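Local structure of beta-lactamase (Burkholderia cenocepacia, 5E2G) at residues A[143-148]-A[293-298]; A[257-262]-A[297-302]. The protein probably hydrolyses beta-lactams to substituted beta-amino acids, as a member of the class C beta-lactamase family. All blocks are in the same frame, centred on the assembly; numbering follows the deposited sequence.

Contact 1: A[143-148]-A[293-298]; sequences GTHRKY and AVPASA
Arg-146 and Val-294 form an antiparallel hydrogen-bonded pair, and the tight part of this contact lies around them. Arg-146 N gives a short bond to Val-294 O, 2.7 Å, with an N-H...O angle of 164°; in return Val-294 N reaches Arg-146 O at 2.9 Å. Two residues along each strand, Ala-296 N donates to Thr-144 O at 3.0 Å, standing above that carbonyl plane, 45° out of it. Val-294 O also receives a CA-H...O contact from His-145 CA at 3.3 Å. The Ala-296 methyl CB points toward the partner strand and sits 3.9 Å from Arg-146 N, while Val-294 and Arg-146 both pack on Ala-260 and Met-289. Arg-146 then runs extended away from Val-294, its NE bonded to Gln-265 and its NH2 in a salt bridge with Glu-270.

The face carrying His-145 and Pro-295 is looser and nearer solvent. With chi1 at -70°, CG of His-145 lies beside its own backbone N, which swings CD2 to 3.8 Å from Pro-295 CA and brings Ala-293 O to the imidazole edge. ND1, in the ring plane, is bonded to Thr-144 OG1 at 2.8 Å, fixing the ring's rotation, and Tyr-140 stacks on the imidazole. Beyond Ala-296 direct pairing gives way to a water that donates to Ala-296 O and, weakly, to Gly-143 O.

The strand 145-146 is the outermost at this end of the antiparallel sheet, and it leads straight to Tyr-148, whose OH bonds Lys-313 NZ beside Ser-62, an arrangement consistent with the Tyr-Xaa-Asn element of the class C beta-lactamase active site.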
# COMPACT_ATOMS: atom_id res chain seq x y z
N GLY A 143 -16.61 11.02 -6.14
CA GLY A 143 -15.64 11.34 -7.17
C GLY A 143 -15.27 12.80 -7.30
O GLY A 143 -14.76 13.20 -8.34
N THR A 144 -15.52 13.62 -6.27
CA THR A 144 -15.17 15.04 -6.31
C THR A 144 -14.17 15.46 -5.25
O THR A 144 -13.58 16.54 -5.38
CB THR A 144 -16.41 15.93 -6.15
OG1 THR A 144 -16.98 15.74 -4.85
CG2 THR A 144 -17.45 15.64 -7.20
N HIS A 145 -13.99 14.69 -4.18
CA HIS A 145 -13.04 15.05 -3.14
C HIS A 145 -12.28 13.83 -2.69
O HIS A 145 -12.86 12.75 -2.52
CB HIS A 145 -13.75 15.71 -1.95
CG HIS A 145 -14.29 17.07 -2.26
ND1 HIS A 145 -15.38 17.27 -3.08
CD2 HIS A 145 -13.86 18.30 -1.88
CE1 HIS A 145 -15.60 18.57 -3.20
NE2 HIS A 145 -14.70 19.21 -2.47
N ARG A 146 -10.99 14.00 -2.47
CA ARG A 146 -10.11 12.93 -2.03
C ARG A 146 -9.95 13.02 -0.52
O ARG A 146 -9.50 14.05 -0.00
CB ARG A 146 -8.76 13.00 -2.72
CG ARG A 146 -7.82 11.86 -2.34
CD ARG A 146 -6.48 12.02 -3.03
NE ARG A 146 -5.54 10.95 -2.72
CZ ARG A 146 -4.82 10.87 -1.61
NH1 ARG A 146 -4.94 11.79 -0.65
NH2 ARG A 146 -3.97 9.86 -1.44
N LYS A 147 -10.29 11.95 0.18
CA LYS A 147 -10.26 11.94 1.63
C LYS A 147 -9.80 10.56 2.08
O LYS A 147 -10.49 9.57 1.81
CB LYS A 147 -11.64 12.27 2.21
CG LYS A 147 -11.75 12.15 3.71
CD LYS A 147 -10.83 13.11 4.40
CE LYS A 147 -10.94 12.95 5.89
NZ LYS A 147 -12.30 13.31 6.34
N TYR A 148 -8.65 10.51 2.74
CA TYR A 148 -8.05 9.24 3.13
C TYR A 148 -8.92 8.51 4.15
O TYR A 148 -9.36 9.11 5.13
CB TYR A 148 -6.66 9.49 3.71
CG TYR A 148 -5.73 8.34 3.45
CD1 TYR A 148 -5.29 8.08 2.16
CD2 TYR A 148 -5.32 7.50 4.48
CE1 TYR A 148 -4.45 7.03 1.89
CE2 TYR A 148 -4.47 6.43 4.22
CZ TYR A 148 -4.05 6.21 2.92
OH TYR A 148 -3.21 5.16 2.64
N ALA A 293 -9.98 16.85 3.20
CA ALA A 293 -10.81 16.47 2.06
C ALA A 293 -10.43 17.36 0.88
O ALA A 293 -11.03 18.40 0.63
CB ALA A 293 -12.29 16.60 2.40
N VAL A 294 -9.41 16.93 0.14
CA VAL A 294 -8.84 17.74 -0.94
C VAL A 294 -9.76 17.66 -2.15
O VAL A 294 -10.20 16.56 -2.52
CB VAL A 294 -7.44 17.25 -1.28
CG1 VAL A 294 -6.80 18.14 -2.33
CG2 VAL A 294 -6.58 17.19 -0.03
N PRO A 295 -10.10 18.78 -2.79
CA PRO A 295 -10.82 18.71 -4.06
C PRO A 295 -10.01 17.92 -5.08
O PRO A 295 -8.80 18.10 -5.22
CB PRO A 295 -10.99 20.17 -4.46
CG PRO A 295 -10.99 20.90 -3.16
CD PRO A 295 -10.00 20.16 -2.29
N ALA A 296 -10.69 17.03 -5.79
CA ALA A 296 -10.05 16.10 -6.71
C ALA A 296 -10.68 16.25 -8.08
O ALA A 296 -11.89 16.06 -8.23
CB ALA A 296 -10.20 14.67 -6.20
N SER A 297 -9.87 16.57 -9.08
CA SER A 297 -10.40 16.74 -10.43
C SER A 297 -10.14 15.47 -11.23
O SER A 297 -9.01 14.98 -11.28
CB SER A 297 -9.79 17.96 -11.12
OG SER A 297 -8.40 18.04 -10.91
N ALA A 298 -11.19 14.95 -11.84
CA ALA A 298 -11.07 13.74 -12.63
C ALA A 298 -10.23 13.99 -13.88
O ALA A 298 -10.35 15.04 -14.52
CB ALA A 298 -12.46 13.22 -13.02
O HOH W 1 -14.32 16.19 -9.96

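Contact 2: A[257-262]-A[297-302]; sequences YFRAGP and SAIQPP
Arg-259 and Ile-299 meet on one face of the sheet, their side chains crossing at about a right angle. The arginine starts against the serine paired with it across the strands: its CB is 3.6 Å from Ser-297 OG. CG passes between that hydroxyl and Ile-299 CG1, touching both loosely. A bend at chi2 (-68°) then turns the chain over the isoleucine tip, and CD lies 3.7 Å from Ile-299 CD1. NE makes the closest approach, 3.3 Å to the same methyl, and CZ follows at 3.6 Å. Ile-299 CD1 therefore sits over one guanidinium face, displaced toward its rim on the NE side, while NH1 and NH2 only skirt it. The polar tip is held from its own hairpin, where NH1 bonds Thr-264 OG1.

The backbones beneath are neighbouring antiparallel strands whose axes make an angle of 140°, 40° short of exactly antiparallel. Arg-259 and Ser-297 are a hydrogen-bonded pair, with Arg-259 N to Ser-297 O at 2.9 Å and a matching reverse bond. The N-H of Ile-299 is nearly collinear with Tyr-257 O (2.8 Å, 176°), though it comes from above the carbonyl plane. On its other edge the strand 257-260 carries a classic beta bulge, Tyr-257 and Phe-258 both facing Gln-265.

Phe-258 and Ala-298 occupy the reverse face. The phenyl meets the neighbouring strand obliquely, CD2 lying 3.7 Å from Ala-298 CA and CE2 nearing its methyl, and the ring also touches Thr-109 and Thr-111. After Ile-299 the chain turns a corner, with a cis peptide before Pro-301, and this brings the Pro-302 ring back to the tyrosine: Pro-302 CB is 3.9 Å from Tyr-257 CD1, and Leu-83 touches the same tyrosine.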
# COMPACT_ATOMS: atom_id res chain seq x y z
N TYR A 257 -6.23 8.63 -12.31
CA TYR A 257 -7.66 8.94 -12.32
C TYR A 257 -8.00 10.35 -11.85
O TYR A 257 -8.95 10.95 -12.36
CB TYR A 257 -8.42 7.93 -11.46
CG TYR A 257 -8.43 6.54 -12.03
CD1 TYR A 257 -9.19 6.24 -13.15
CD2 TYR A 257 -7.68 5.53 -11.45
CE1 TYR A 257 -9.20 4.95 -13.68
CE2 TYR A 257 -7.68 4.24 -11.97
CZ TYR A 257 -8.44 3.95 -13.08
OH TYR A 257 -8.45 2.68 -13.59
N PHE A 258 -7.28 10.88 -10.85
CA PHE A 258 -7.58 12.18 -10.27
C PHE A 258 -6.31 12.96 -10.02
O PHE A 258 -5.28 12.38 -9.65
CB PHE A 258 -8.32 12.09 -8.93
CG PHE A 258 -9.69 11.50 -9.01
CD1 PHE A 258 -9.89 10.15 -8.77
CD2 PHE A 258 -10.79 12.31 -9.27
CE1 PHE A 258 -11.17 9.60 -8.82
CE2 PHE A 258 -12.06 11.78 -9.31
CZ PHE A 258 -12.25 10.42 -9.09
N ARG A 259 -6.38 14.28 -10.18
CA ARG A 259 -5.44 15.18 -9.53
C ARG A 259 -6.01 15.58 -8.18
O ARG A 259 -7.19 15.88 -8.07
CB ARG A 259 -5.22 16.45 -10.35
CG ARG A 259 -4.96 16.23 -11.80
CD ARG A 259 -3.65 15.55 -12.05
NE ARG A 259 -3.43 15.42 -13.49
CZ ARG A 259 -2.39 14.84 -14.05
NH1 ARG A 259 -1.45 14.31 -13.28
NH2 ARG A 259 -2.29 14.79 -15.37
N ALA A 260 -5.16 15.58 -7.16
CA ALA A 260 -5.51 16.17 -5.87
C ALA A 260 -4.30 16.96 -5.39
O ALA A 260 -3.28 16.37 -5.03
CB ALA A 260 -5.91 15.11 -4.84
N GLY A 261 -4.40 18.28 -5.42
CA GLY A 261 -3.25 19.13 -5.22
C GLY A 261 -2.09 18.69 -6.09
O GLY A 261 -2.23 18.53 -7.31
N PRO A 262 -0.93 18.46 -5.48
CA PRO A 262 0.26 18.04 -6.24
C PRO A 262 0.26 16.58 -6.64
O PRO A 262 1.11 16.16 -7.43
CB PRO A 262 1.39 18.31 -5.25
CG PRO A 262 0.75 17.96 -3.93
CD PRO A 262 -0.65 18.51 -4.03
N SER A 297 -9.87 16.57 -9.08
CA SER A 297 -10.40 16.74 -10.43
C SER A 297 -10.14 15.47 -11.23
O SER A 297 -9.01 14.98 -11.28
CB SER A 297 -9.79 17.96 -11.12
OG SER A 297 -8.40 18.04 -10.91
N ALA A 298 -11.19 14.95 -11.84
CA ALA A 298 -11.07 13.74 -12.63
C ALA A 298 -10.23 13.99 -13.88
O ALA A 298 -10.35 15.04 -14.52
CB ALA A 298 -12.46 13.22 -13.02
N ILE A 299 -9.37 13.04 -14.20
CA ILE A 299 -8.58 13.07 -15.43
C ILE A 299 -9.37 12.31 -16.49
O ILE A 299 -9.74 11.15 -16.28
CB ILE A 299 -7.19 12.46 -15.21
CG1 ILE A 299 -6.49 13.16 -14.04
CG2 ILE A 299 -6.35 12.57 -16.46
CD1 ILE A 299 -5.17 12.61 -13.73
N GLN A 300 -9.65 12.98 -17.61
CA GLN A 300 -10.49 12.42 -18.68
C GLN A 300 -9.81 12.64 -20.04
O GLN A 300 -9.70 13.78 -20.50
CB GLN A 300 -11.89 13.06 -18.67
CG GLN A 300 -12.62 13.00 -17.32
CD GLN A 300 -13.67 14.13 -17.12
OE1 GLN A 300 -13.60 15.19 -17.74
NE2 GLN A 300 -14.63 13.88 -16.23
N PRO A 301 -9.35 11.56 -20.69
CA PRO A 301 -9.40 10.17 -20.24
C PRO A 301 -8.34 9.92 -19.19
O PRO A 301 -7.36 10.67 -19.17
CB PRO A 301 -9.11 9.38 -21.53
CG PRO A 301 -8.24 10.29 -22.32
CD PRO A 301 -8.67 11.70 -21.99
N PRO A 302 -8.52 8.91 -18.34
CA PRO A 302 -7.53 8.63 -17.31
C PRO A 302 -6.15 8.45 -17.93
O PRO A 302 -6.02 8.03 -19.07
CB PRO A 302 -8.04 7.33 -16.67
CG PRO A 302 -9.50 7.35 -16.91
CD PRO A 302 -9.67 7.98 -18.27
O HOH W 2 -10.62 9.86 -14.40

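Overall arrangement
Contacts 1 and 2 lie along the two edges of the strand 294-303: residues 143-148 pair with its first part and 257-262 with its middle; the two segments of this strand overlap at Ser-297 and Ala-298, which do their pairing in contact 2. Their centres are 9 Å apart, and packing joins them directly. Phe-258 CE2 comes within 3.2 Å of the backbone carbonyl Gly-143 O, Ala-296 CB is 3.9 Å from Phe-258 CD2, and Arg-146 CD packs 3.6 Å from Ala-260 CB. Contact 1 runs toward the probable active site, whereas Arg-259 CZ in contact 2 is 19.3 Å from Tyr-148 OH. A thiocyanate ion, probably from the crystallisation liquor, lies about 4 Å from the Arg-259 side chain.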